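Local coordinates for acetylornithine aminotransferase (Aquifex aeolicus, PDB 2EH6), which transfers the amino group of N(2)-acetyl-L-ornithine to 2-oxoglutarate in arginine biosynthesis, using pyridoxal 5'-phosphate and working as a homodimer, at residues V20-E25 with Y30-S35; R107-D112 with L253-V258; S155-K158 with S164-K167; K307-G312 with R366-L371. One frame throughout, in Å; residues are numbered along the deposited sequence.

Contact 1. Residues V20-E25 with Y30-S35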
loop_
_atom_site.group_PDB
_atom_site.type_symbol
_atom_site.label_atom_id
_atom_site.label_comp_id
_atom_site.label_asym_id
_atom_site.label_seq_id
_atom_site.Cartn_x
_atom_site.Cartn_y
_atom_site.Cartn_z
ATOM N N VAL A 20 24.408 -10.365 1.936
ATOM C CA VAL A 20 23.989 -9.881 3.244
ATOM C C VAL A 20 24.711 -8.585 3.614
ATOM O O VAL A 20 24.706 -8.169 4.777
ATOM C CB VAL A 20 24.260 -10.940 4.337
ATOM C CG1 VAL A 20 23.376 -12.155 4.113
ATOM C CG2 VAL A 20 25.725 -11.353 4.312
ATOM N N TYR A 21 25.318 -7.946 2.618
ATOM C CA TYR A 21 26.041 -6.695 2.839
ATOM C C TYR A 21 25.430 -5.505 2.111
ATOM O O TYR A 21 24.859 -5.647 1.032
ATOM C CB TYR A 21 27.502 -6.837 2.382
ATOM C CG TYR A 21 28.306 -7.811 3.209
ATOM C CD1 TYR A 21 28.894 -7.415 4.411
ATOM C CD2 TYR A 21 28.429 -9.143 2.820
ATOM C CE1 TYR A 21 29.579 -8.330 5.209
ATOM C CE2 TYR A 21 29.108 -10.063 3.608
ATOM C CZ TYR A 21 29.677 -9.652 4.801
ATOM O OH TYR A 21 30.323 -10.574 5.594
ATOM N N LEU A 22 25.572 -4.331 2.719
ATOM C CA LEU A 22 25.095 -3.084 2.138
ATOM C C LEU A 22 26.288 -2.128 2.067
ATOM O O LEU A 22 27.202 -2.201 2.893
ATOM C CB LEU A 22 23.989 -2.471 2.998
ATOM C CG LEU A 22 22.581 -3.042 2.776
ATOM C CD1 LEU A 22 21.625 -2.521 3.839
ATOM C CD2 LEU A 22 22.099 -2.647 1.389
ATOM N N TYR A 23 26.279 -1.247 1.074
ATOM C CA TYR A 23 27.357 -0.272 0.898
ATOM C C TYR A 23 26.779 1.131 0.816
ATOM O O TYR A 23 25.834 1.368 0.064
ATOM C CB TYR A 23 28.140 -0.589 -0.378
ATOM C CG TYR A 23 28.664 -2.000 -0.393
ATOM C CD1 TYR A 23 27.825 -3.071 -0.712
ATOM C CD2 TYR A 23 29.971 -2.279 0.005
ATOM C CE1 TYR A 23 28.269 -4.384 -0.622
ATOM C CE2 TYR A 23 30.428 -3.593 0.099
ATOM C CZ TYR A 23 29.571 -4.638 -0.212
ATOM O OH TYR A 23 30.003 -5.937 -0.089
ATOM N N ASP A 24 27.334 2.059 1.593
ATOM C CA ASP A 24 26.841 3.429 1.572
ATOM C C ASP A 24 27.565 4.287 0.533
ATOM O O ASP A 24 28.414 3.791 -0.204
ATOM C CB ASP A 24 26.934 4.068 2.968
ATOM C CG ASP A 24 28.366 4.309 3.428
ATOM O OD1 ASP A 24 29.299 4.217 2.600
ATOM O OD2 ASP A 24 28.550 4.610 4.628
ATOM N N GLU A 25 27.215 5.570 0.470
ATOM C CA GLU A 25 27.787 6.498 -0.503
ATOM C C GLU A 25 29.324 6.639 -0.399
ATOM O O GLU A 25 29.990 7.084 -1.326
ATOM C CB GLU A 25 27.112 7.855 -0.330
ATOM C CG GLU A 25 25.619 7.823 -0.663
ATOM C CD GLU A 25 25.122 9.238 -0.868
ATOM O OE1 GLU A 25 25.544 10.119 -0.130
ATOM O OE2 GLU A 25 24.282 9.444 -1.748
ATOM N N TYR A 30 28.681 -2.798 5.194
ATOM C CA TYR A 30 27.943 -3.122 6.413
ATOM C C TYR A 30 27.290 -4.502 6.353
ATOM O O TYR A 30 26.671 -4.856 5.349
ATOM C CB TYR A 30 26.832 -2.097 6.671
ATOM C CG TYR A 30 27.281 -0.660 6.739
ATOM C CD1 TYR A 30 27.477 0.086 5.578
ATOM C CD2 TYR A 30 27.478 -0.033 7.968
ATOM C CE1 TYR A 30 27.850 1.419 5.639
ATOM C CE2 TYR A 30 27.852 1.298 8.039
ATOM C CZ TYR A 30 28.033 2.019 6.873
ATOM O OH TYR A 30 28.379 3.345 6.947
ATOM N N LEU A 31 27.439 -5.274 7.428
ATOM C CA LEU A 31 26.816 -6.594 7.523
ATOM C C LEU A 31 25.384 -6.256 7.938
ATOM O O LEU A 31 25.158 -5.603 8.959
ATOM C CB LEU A 31 27.521 -7.438 8.595
ATOM C CG LEU A 31 27.045 -8.865 8.906
ATOM C CD1 LEU A 31 26.957 -9.701 7.645
ATOM C CD2 LEU A 31 28.021 -9.500 9.893
ATOM N N ASP A 32 24.420 -6.696 7.140
ATOM C CA ASP A 32 23.022 -6.373 7.382
ATOM C C ASP A 32 22.235 -7.345 8.254
ATOM O O ASP A 32 21.818 -8.406 7.799
ATOM C CB ASP A 32 22.322 -6.196 6.033
ATOM C CG ASP A 32 20.874 -5.761 6.172
ATOM O OD1 ASP A 32 20.465 -5.363 7.283
ATOM O OD2 ASP A 32 20.153 -5.807 5.158
ATOM N N PHE A 33 22.029 -6.968 9.510
ATOM C CA PHE A 33 21.264 -7.796 10.430
ATOM C C PHE A 33 19.904 -7.181 10.744
ATOM O O PHE A 33 19.324 -7.423 11.804
ATOM C CB PHE A 33 22.054 -8.039 11.717
ATOM C CG PHE A 33 22.853 -9.308 11.688
ATOM C CD1 PHE A 33 23.801 -9.519 10.693
ATOM C CD2 PHE A 33 22.621 -10.314 12.620
ATOM C CE1 PHE A 33 24.506 -10.717 10.621
ATOM C CE2 PHE A 33 23.319 -11.514 12.558
ATOM C CZ PHE A 33 24.263 -11.717 11.556
ATOM N N VAL A 34 19.403 -6.387 9.803
ATOM C CA VAL A 34 18.103 -5.739 9.944
ATOM C C VAL A 34 17.243 -6.017 8.704
ATOM O O VAL A 34 16.015 -5.995 8.771
ATOM C CB VAL A 34 18.253 -4.205 10.116
ATOM C CG1 VAL A 34 16.900 -3.528 9.988
ATOM C CG2 VAL A 34 18.859 -3.895 11.481
ATOM N N SER A 35 17.903 -6.276 7.580
ATOM C CA SER A 35 17.236 -6.555 6.305
ATOM C C SER A 35 16.036 -5.649 5.999
ATOM O O SER A 35 14.999 -6.115 5.508
ATOM C CB SER A 35 16.803 -8.030 6.234
ATOM O OG SER A 35 15.745 -8.320 7.136
#

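Contact 2. Residues R107-D112 with L253-V258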
loop_
_atom_site.group_PDB
_atom_site.type_symbol
_atom_site.label_atom_id
_atom_site.label_comp_id
_atom_site.label_asym_id
_atom_site.label_seq_id
_atom_site.Cartn_x
_atom_site.Cartn_y
_atom_site.Cartn_z
ATOM N N ARG A 107 -15.464 -8.389 9.533
ATOM C CA ARG A 107 -16.722 -7.698 9.795
ATOM C C ARG A 107 -17.800 -8.112 8.806
ATOM O O ARG A 107 -18.924 -8.422 9.206
ATOM C CB ARG A 107 -16.539 -6.177 9.753
ATOM C CG ARG A 107 -16.006 -5.607 11.053
ATOM C CD ARG A 107 -16.044 -4.095 11.088
ATOM N NE ARG A 107 -15.669 -3.604 12.415
ATOM C CZ ARG A 107 -15.489 -2.323 12.722
ATOM N NH1 ARG A 107 -15.649 -1.383 11.796
ATOM N NH2 ARG A 107 -15.141 -1.982 13.957
ATOM N N LYS A 108 -17.466 -8.131 7.518
ATOM C CA LYS A 108 -18.451 -8.513 6.517
ATOM C C LYS A 108 -18.867 -9.973 6.681
ATOM O O LYS A 108 -20.024 -10.330 6.437
ATOM C CB LYS A 108 -17.920 -8.278 5.103
ATOM C CG LYS A 108 -18.966 -8.541 4.043
ATOM C CD LYS A 108 -18.607 -7.937 2.710
ATOM C CE LYS A 108 -19.716 -8.176 1.703
ATOM N NZ LYS A 108 -19.967 -9.639 1.513
ATOM N N TYR A 109 -17.927 -10.807 7.113
ATOM C CA TYR A 109 -18.200 -12.223 7.325
ATOM C C TYR A 109 -19.427 -12.412 8.221
ATOM O O TYR A 109 -20.368 -13.125 7.862
ATOM C CB TYR A 109 -16.996 -12.895 7.980
ATOM C CG TYR A 109 -17.243 -14.326 8.398
ATOM C CD1 TYR A 109 -17.447 -15.325 7.450
ATOM C CD2 TYR A 109 -17.266 -14.683 9.745
ATOM C CE1 TYR A 109 -17.663 -16.649 7.831
ATOM C CE2 TYR A 109 -17.484 -16.005 10.139
ATOM C CZ TYR A 109 -17.679 -16.979 9.176
ATOM O OH TYR A 109 -17.890 -18.286 9.559
ATOM N N TRP A 110 -19.405 -11.767 9.385
ATOM C CA TRP A 110 -20.501 -11.869 10.343
ATOM C C TRP A 110 -21.776 -11.201 9.848
ATOM O O TRP A 110 -22.875 -11.625 10.201
ATOM C CB TRP A 110 -20.079 -11.285 11.694
ATOM C CG TRP A 110 -19.021 -12.100 12.374
ATOM C CD1 TRP A 110 -17.755 -11.698 12.697
ATOM C CD2 TRP A 110 -19.129 -13.464 12.802
ATOM N NE1 TRP A 110 -17.071 -12.727 13.300
ATOM C CE2 TRP A 110 -17.890 -13.821 13.377
ATOM C CE3 TRP A 110 -20.156 -14.421 12.757
ATOM C CZ2 TRP A 110 -17.647 -15.096 13.904
ATOM C CZ3 TRP A 110 -19.913 -15.691 13.281
ATOM C CH2 TRP A 110 -18.668 -16.014 13.848
ATOM N N ARG A 111 -21.634 -10.161 9.034
ATOM C CA ARG A 111 -22.794 -9.476 8.478
ATOM C C ARG A 111 -23.498 -10.398 7.489
ATOM O O ARG A 111 -24.732 -10.449 7.442
ATOM C CB ARG A 111 -22.377 -8.185 7.766
ATOM C CG ARG A 111 -22.055 -7.035 8.704
ATOM C CD ARG A 111 -23.324 -6.393 9.248
ATOM N NE ARG A 111 -23.991 -5.550 8.256
ATOM C CZ ARG A 111 -23.610 -4.315 7.935
ATOM N NH1 ARG A 111 -22.560 -3.764 8.529
ATOM N NH2 ARG A 111 -24.282 -3.625 7.023
ATOM N N ASP A 112 -22.722 -11.129 6.696
ATOM C CA ASP A 112 -23.317 -12.063 5.742
ATOM C C ASP A 112 -24.099 -13.170 6.454
ATOM O O ASP A 112 -25.019 -13.774 5.914
ATOM C CB ASP A 112 -22.193 -12.694 4.912
ATOM C CG ASP A 112 -21.547 -11.650 4.011
ATOM O OD1 ASP A 112 -22.264 -10.760 3.552
ATOM O OD2 ASP A 112 -20.352 -11.759 3.745
ATOM N N LEU A 253 -4.679 -14.326 3.770
ATOM C CA LEU A 253 -5.042 -15.672 3.373
ATOM C C LEU A 253 -6.119 -16.025 4.381
ATOM O O LEU A 253 -5.918 -15.867 5.586
ATOM C CB LEU A 253 -3.844 -16.620 3.509
ATOM C CG LEU A 253 -3.940 -17.989 2.821
ATOM C CD1 LEU A 253 -2.608 -18.709 2.938
ATOM C CD2 LEU A 253 -5.061 -18.814 3.439
ATOM N N ALA A 254 -7.268 -16.473 3.890
ATOM C CA ALA A 254 -8.384 -16.818 4.763
ATOM C C ALA A 254 -8.965 -18.163 4.373
ATOM O O ALA A 254 -9.071 -18.482 3.190
ATOM C CB ALA A 254 -9.470 -15.740 4.677
ATOM N N ARG A 255 -9.349 -18.956 5.364
ATOM C CA ARG A 255 -9.920 -20.252 5.043
ATOM C C ARG A 255 -11.178 -20.028 4.205
ATOM O O ARG A 255 -11.838 -18.987 4.311
ATOM C CB ARG A 255 -10.208 -21.050 6.326
ATOM C CG ARG A 255 -11.203 -20.441 7.286
ATOM C CD ARG A 255 -11.227 -21.259 8.584
ATOM N NE ARG A 255 -12.273 -20.813 9.495
ATOM C CZ ARG A 255 -13.574 -20.989 9.286
ATOM N NH1 ARG A 255 -13.999 -21.613 8.193
ATOM N NH2 ARG A 255 -14.452 -20.523 10.163
ATOM N N GLU A 256 -11.467 -20.997 3.340
ATOM C CA GLU A 256 -12.606 -20.975 2.420
ATOM C C GLU A 256 -13.901 -20.314 2.876
ATOM O O GLU A 256 -14.450 -19.460 2.178
ATOM C CB GLU A 256 -12.944 -22.403 1.993
ATOM C CG GLU A 256 -11.987 -23.033 1.018
ATOM C CD GLU A 256 -12.039 -22.391 -0.349
ATOM O OE1 GLU A 256 -13.062 -21.761 -0.691
ATOM O OE2 GLU A 256 -11.053 -22.535 -1.092
ATOM N N GLU A 257 -14.409 -20.728 4.031
ATOM C CA GLU A 257 -15.669 -20.185 4.521
ATOM C C GLU A 257 -15.671 -18.687 4.784
ATOM O O GLU A 257 -16.657 -18.009 4.507
ATOM C CB GLU A 257 -16.110 -20.912 5.788
ATOM C CG GLU A 257 -17.384 -20.330 6.368
ATOM C CD GLU A 257 -17.811 -21.010 7.637
ATOM O OE1 GLU A 257 -16.927 -21.411 8.423
ATOM O OE2 GLU A 257 -19.033 -21.128 7.855
ATOM N N VAL A 258 -14.581 -18.166 5.330
ATOM C CA VAL A 258 -14.521 -16.738 5.602
ATOM C C VAL A 258 -14.285 -15.980 4.293
ATOM O O VAL A 258 -14.934 -14.967 4.025
ATOM C CB VAL A 258 -13.403 -16.414 6.618
ATOM C CG1 VAL A 258 -13.358 -14.917 6.892
ATOM C CG2 VAL A 258 -13.652 -17.172 7.915
#

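Contact 3. Residues S155-K158 with S164-K167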
loop_
_atom_site.group_PDB
_atom_site.type_symbol
_atom_site.label_atom_id
_atom_site.label_comp_id
_atom_site.label_asym_id
_atom_site.label_seq_id
_atom_site.Cartn_x
_atom_site.Cartn_y
_atom_site.Cartn_z
ATOM N N SER A 155 -10.343 -2.838 21.344
ATOM C CA SER A 155 -9.911 -2.807 22.737
ATOM C C SER A 155 -8.618 -3.605 22.826
ATOM O O SER A 155 -8.386 -4.514 22.029
ATOM C CB SER A 155 -10.982 -3.409 23.659
ATOM O OG SER A 155 -11.231 -4.765 23.344
ATOM N N TYR A 156 -7.784 -3.282 23.806
ATOM C CA TYR A 156 -6.500 -3.958 23.932
ATOM C C TYR A 156 -6.314 -4.797 25.190
ATOM O O TYR A 156 -6.372 -4.291 26.311
ATOM C CB TYR A 156 -5.388 -2.908 23.826
ATOM C CG TYR A 156 -5.667 -1.905 22.726
ATOM C CD1 TYR A 156 -5.658 -2.289 21.388
ATOM C CD2 TYR A 156 -6.030 -0.597 23.031
ATOM C CE1 TYR A 156 -6.014 -1.397 20.379
ATOM C CE2 TYR A 156 -6.387 0.303 22.034
ATOM C CZ TYR A 156 -6.380 -0.103 20.710
ATOM O OH TYR A 156 -6.764 0.782 19.727
ATOM N N ALA A 157 -6.084 -6.090 24.985
ATOM C CA ALA A 157 -5.852 -7.021 26.083
ATOM C C ALA A 157 -4.347 -7.142 26.285
ATOM O O ALA A 157 -3.566 -6.475 25.600
ATOM C CB ALA A 157 -6.449 -8.381 25.749
ATOM N N LYS A 158 -3.936 -7.993 27.219
ATOM C CA LYS A 158 -2.517 -8.184 27.489
ATOM C C LYS A 158 -2.022 -9.560 27.055
ATOM O O LYS A 158 -2.654 -10.581 27.331
ATOM C CB LYS A 158 -2.232 -7.949 28.975
ATOM C CG LYS A 158 -2.437 -6.500 29.378
ATOM C CD LYS A 158 -2.174 -6.253 30.849
ATOM C CE LYS A 158 -2.356 -4.775 31.178
ATOM N NZ LYS A 158 -2.164 -4.486 32.626
ATOM N N SER A 164 -7.397 -11.112 30.642
ATOM C CA SER A 164 -7.594 -9.780 30.071
ATOM C C SER A 164 -8.411 -9.898 28.790
ATOM O O SER A 164 -9.087 -8.951 28.388
ATOM C CB SER A 164 -6.248 -9.103 29.770
ATOM O OG SER A 164 -5.558 -9.761 28.723
ATOM N N VAL A 165 -8.345 -11.063 28.153
ATOM C CA VAL A 165 -9.098 -11.301 26.929
ATOM C C VAL A 165 -10.579 -11.498 27.270
ATOM O O VAL A 165 -11.453 -10.926 26.622
ATOM C CB VAL A 165 -8.576 -12.551 26.178
ATOM C CG1 VAL A 165 -9.374 -12.765 24.903
ATOM C CG2 VAL A 165 -7.098 -12.384 25.853
ATOM N N TYR A 166 -10.856 -12.303 28.291
ATOM C CA TYR A 166 -12.236 -12.552 28.699
ATOM C C TYR A 166 -12.938 -11.263 29.123
ATOM O O TYR A 166 -14.104 -11.049 28.798
ATOM C CB TYR A 166 -12.285 -13.548 29.860
ATOM C CG TYR A 166 -11.828 -14.944 29.515
ATOM C CD1 TYR A 166 -12.503 -15.707 28.561
ATOM C CD2 TYR A 166 -10.731 -15.513 30.159
ATOM C CE1 TYR A 166 -12.095 -17.006 28.258
ATOM C CE2 TYR A 166 -10.316 -16.809 29.864
ATOM C CZ TYR A 166 -11.000 -17.548 28.917
ATOM O OH TYR A 166 -10.585 -18.832 28.635
ATOM N N LYS A 167 -12.230 -10.405 29.847
ATOM C CA LYS A 167 -12.815 -9.154 30.314
ATOM C C LYS A 167 -13.243 -8.232 29.174
ATOM O O LYS A 167 -13.990 -7.275 29.393
ATOM C CB LYS A 167 -11.825 -8.412 31.214
ATOM C CG LYS A 167 -11.341 -9.217 32.407
#

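Contact 4. Residues K307-G312 with R366-L371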
loop_
_atom_site.group_PDB
_atom_site.type_symbol
_atom_site.label_atom_id
_atom_site.label_comp_id
_atom_site.label_asym_id
_atom_site.label_seq_id
_atom_site.Cartn_x
_atom_site.Cartn_y
_atom_site.Cartn_z
ATOM N N LYS A 307 22.983 -15.454 23.941
ATOM C CA LYS A 307 22.872 -15.779 25.361
ATOM C C LYS A 307 24.263 -15.786 25.987
ATOM O O LYS A 307 24.448 -15.356 27.126
ATOM C CB LYS A 307 22.228 -17.156 25.549
ATOM C CG LYS A 307 20.739 -17.210 25.258
ATOM C CD LYS A 307 20.221 -18.644 25.336
ATOM C CE LYS A 307 18.719 -18.704 25.096
ATOM N NZ LYS A 307 18.224 -20.103 24.954
ATOM N N GLU A 308 25.238 -16.275 25.226
ATOM C CA GLU A 308 26.619 -16.362 25.686
ATOM C C GLU A 308 27.251 -15.020 26.033
ATOM O O GLU A 308 28.150 -14.954 26.871
ATOM C CB GLU A 308 27.470 -17.070 24.634
ATOM C CG GLU A 308 27.415 -18.584 24.717
ATOM C CD GLU A 308 28.025 -19.251 23.501
ATOM O OE1 GLU A 308 29.054 -18.752 22.997
ATOM O OE2 GLU A 308 27.478 -20.282 23.057
ATOM N N LEU A 309 26.789 -13.954 25.391
ATOM C CA LEU A 309 27.329 -12.628 25.664
ATOM C C LEU A 309 27.059 -12.233 27.114
ATOM O O LEU A 309 27.804 -11.449 27.705
ATOM C CB LEU A 309 26.702 -11.597 24.723
ATOM C CG LEU A 309 26.983 -11.770 23.226
ATOM C CD1 LEU A 309 26.153 -10.767 22.437
ATOM C CD2 LEU A 309 28.469 -11.576 22.947
ATOM N N GLY A 310 25.988 -12.782 27.679
ATOM C CA GLY A 310 25.630 -12.477 29.051
ATOM C C GLY A 310 25.312 -11.010 29.257
ATOM O O GLY A 310 25.589 -10.452 30.318
ATOM N N LYS A 311 24.724 -10.381 28.246
ATOM C CA LYS A 311 24.382 -8.968 28.338
ATOM C C LYS A 311 22.885 -8.683 28.372
ATOM O O LYS A 311 22.463 -7.540 28.200
ATOM C CB LYS A 311 25.033 -8.199 27.186
ATOM C CG LYS A 311 26.534 -8.015 27.352
ATOM C CD LYS A 311 26.841 -7.194 28.597
ATOM C CE LYS A 311 28.335 -7.148 28.894
ATOM N NZ LYS A 311 29.106 -6.507 27.795
ATOM N N GLY A 312 22.082 -9.716 28.603
ATOM C CA GLY A 312 20.648 -9.508 28.661
ATOM C C GLY A 312 19.807 -10.727 28.340
ATOM O O GLY A 312 20.330 -11.805 28.058
ATOM N N ARG A 366 30.586 -12.976 12.974
ATOM C CA ARG A 366 31.032 -11.617 12.702
ATOM C C ARG A 366 30.208 -10.632 13.520
ATOM O O ARG A 366 30.754 -9.754 14.192
ATOM C CB ARG A 366 30.866 -11.311 11.212
ATOM C CG ARG A 366 31.643 -12.239 10.294
ATOM C CD ARG A 366 33.072 -11.770 10.127
ATOM N NE ARG A 366 33.123 -10.458 9.485
ATOM C CZ ARG A 366 34.240 -9.773 9.258
ATOM N NH1 ARG A 366 35.416 -10.271 9.622
ATOM N NH2 ARG A 366 34.181 -8.587 8.666
ATOM N N ALA A 367 28.887 -10.781 13.459
ATOM C CA ALA A 367 27.984 -9.899 14.191
ATOM C C ALA A 367 28.174 -10.041 15.700
ATOM O O ALA A 367 28.185 -9.048 16.430
ATOM C CB ALA A 367 26.539 -10.203 13.817
ATOM N N ILE A 368 28.319 -11.277 16.166
ATOM C CA ILE A 368 28.514 -11.525 17.588
ATOM C C ILE A 368 29.776 -10.826 18.093
ATOM O O ILE A 368 29.769 -10.226 19.162
ATOM C CB ILE A 368 28.612 -13.036 17.879
ATOM C CG1 ILE A 368 27.251 -13.698 17.637
ATOM C CG2 ILE A 368 29.085 -13.268 19.310
ATOM C CD1 ILE A 368 26.126 -13.161 18.523
ATOM N N SER A 369 30.851 -10.898 17.318
ATOM C CA SER A 369 32.106 -10.264 17.703
ATOM C C SER A 369 31.898 -8.767 17.935
ATOM O O SER A 369 32.339 -8.215 18.946
ATOM C CB SER A 369 33.163 -10.485 16.616
ATOM O OG SER A 369 34.430 -10.003 17.030
ATOM N N VAL A 370 31.224 -8.111 16.997
ATOM C CA VAL A 370 30.954 -6.683 17.111
ATOM C C VAL A 370 30.127 -6.393 18.359
ATOM O O VAL A 370 30.384 -5.429 19.081
ATOM C CB VAL A 370 30.193 -6.162 15.878
ATOM C CG1 VAL A 370 29.712 -4.740 16.122
ATOM C CG2 VAL A 370 31.099 -6.214 14.655
ATOM N N LEU A 371 29.128 -7.233 18.606
ATOM C CA LEU A 371 28.270 -7.073 19.772
ATOM C C LEU A 371 29.075 -7.217 21.060
ATOM O O LEU A 371 28.901 -6.446 22.007
ATOM C CB LEU A 371 27.147 -8.111 19.739
ATOM C CG LEU A 371 26.106 -7.905 18.639
ATOM C CD1 LEU A 371 25.118 -9.065 18.637
ATOM C CD2 LEU A 371 25.385 -6.590 18.869
#

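Contact 1. Residues V20-E25 with Y30-S35
Leu22 and Tyr30 form a hydrogen-bonded antiparallel pair in a beta hairpin, where strand 21-24 folds back as strand 29-32 within the mixed sheet of the small domain. Leu22 N reaches Tyr30 O at 2.9 Å, and Tyr30 N returns to Leu22 O. One step further on, Asp32 N donates to Val20 O at 2.8 Å. The Tyr30 side chain runs along the partner strand, from Leu22 toward Asp24. Its CG lies anti to the carbonyl carbon (chi1 -55°), which sends the ring toward Asp24. Tyr30 CB starts 3.8 Å from Leu22 O, and CD1 brings the ring edge past the same oxygen, which lies in the ring plane. Tyr30 CE1 comes within 3.4 Å of Asp24 OD2, and Tyr30 OH then donates to that oxygen at 2.6 Å, arriving 41° above the carboxylate plane. Asp24 OD1 takes Lys28 N in the turn, while Phe14 meets the Tyr30 ring edge to face. A phenylalanine in place of Tyr30 would probably leave Asp24 OD2 without its hydroxyl partner, the carboxylate held to the turn through OD1. On the other face of the sheet, where Tyr21 and Leu31 pair, Leu31 CD1 touches Tyr21 CE1 at 3.8 Å and Val20 CG2 at 3.9 Å.

Contact 2. Residues R107-D112 with L253-V258
An aromatic-aliphatic contact seats Tyr109, close to the C-terminal end of helix 95-112, on Glu257 and Val258, where strand 250-255 gives way to helix 256-259. Both elements belong to the large domain of a fold-type-I PLP enzyme, with its seven-stranded mixed sheet. Tyr109 swings its ring out with CG anti to the backbone N (chi1 173°). Over one face sits Val258 CG2, a CH-pi contact with the methyl 4.2 Å from the Tyr109 ring centroid and 16° off the normal. Glu257 O lies at the ring edge, 3.7 Å from Tyr109 CE1. Tyr109 OH lies 3.3 Å from Glu257 CD; its approach to Glu257 OE1, 3.5 Å, has too poor an angle for a hydrogen bond.

Arg255 grips that carboxylate: its NH1 and NH2 hold the single oxygen Glu257 OE1 end-on, NH1 at 2.9 Å on its anti lone pair. NE of Arg255, on another side of the group, makes a salt bridge with Asp235. The guanidinium also spreads flat over Val258 CG2, so this methyl touches two flat groups. An alanine at Arg255 would probably leave Glu257 and Asp235 without their shared cation and Glu257 freer to turn beside the Tyr109 hydroxyl. Within the helix, Tyr109 CD2 rests over the centre of the Trp110 ring, 3.7 Å above its plane.

Contact 3. Residues S155-K158 with S164-K167
Ser164 OG meets the backbone N of Lys158 where strand 154-157, at one edge of the large-domain sheet, runs out into the loop before helix 162-166. The helix belongs to the crossover that carries the chain on to the parallel strand 173-178, passing strand 119-123 on the way. The serine torsion sets the contact: OG sits between its own backbone N and carbonyl carbon (chi1 67°), which turns the oxygen toward the strand end. Lys158 N donates to Ser164 OG at 2.8 Å in a nearly straight bond, 167° at the hydrogen. The same Ser164 OG packs 3.4 Å from Ala157 CB, the side group that the strand points at the helix. Val165 completes this side with CG1 anti to the backbone N and CG2 beside it, and it is CG2 that lies 4.1 Å from Ala157 CB. Lys158 gives only the root of its side chain, CB lying 3.8 Å from Ser164 OG, before the fully extended chain leads away. Ser164 OG is also hydrogen-bonded to Asp161 O, a carbonyl that can only accept. The hydroxyl therefore donates back to the residue just ahead of its helix while accepting from the strand end, pinning both to one atom.

Contact 4. Residues K307-G312 with R366-L371
No flat group takes part where Leu309 meets Ile368 and Leu371; branched aliphatic chains make the whole contact. Leu309 does all the touching from its side and divides the work between its two methyls. With CG anti to the carbonyl carbon (chi1 -64°) and CD1 anti to CA (chi2 173°), the fork opens toward helix 361-374. Leu309 CD1 reaches Leu371 CB at 3.9 Å, and the two side chains cross at about a right angle. Leu309 CD2 goes to Ile368 CG2 at 4.1 Å, the branch that stands anti to the isoleucine's backbone N. Ile368 and Leu371 are three residues apart, so a single helical turn offers both to the leucine.

The chain bends away directly afterward. Gly310 takes a positive phi of 62° and its N still bonds to Lys307 O at 3.1 Å, and at Gly312 the backbone is in a conformation where a side chain would run into the carbonyl O of Lys311. Lys311 NZ forms a salt bridge with the terminal carboxylate of Leu375, a second tie between the turn after the long helix and the C-terminal helix region. Along the same seam Ile368 packs on Phe302 and Leu306 of helix 275-308, and Leu371 on Leu306, while Ala367 and Val370 rest on Leu341 of strand 341-346. Helix 361-374 thus joins the end of the long helix to the small-domain sheet.

From the N terminus, contact 1 closes first, a tight hairpin with four residues between its segments. Contact 2 then closes a loop of 140 residues, joining helix 95-112 to the C-terminal end of strand 250-255 and the short helix after it, and contact 3 closes a short strand-to-helix turn nested inside it. Both reach the same large-domain sheet, their nearest atoms about 9 Å apart. Contact 4 follows in series and ties the end of helix 275-308 to the C-terminal helix. That helix packs back against the N-terminal hairpin region: contacts 1 and 4 touch, Phe33 packing on Ala367 and Leu31 on Arg366, so both ends of the chain build the small domain.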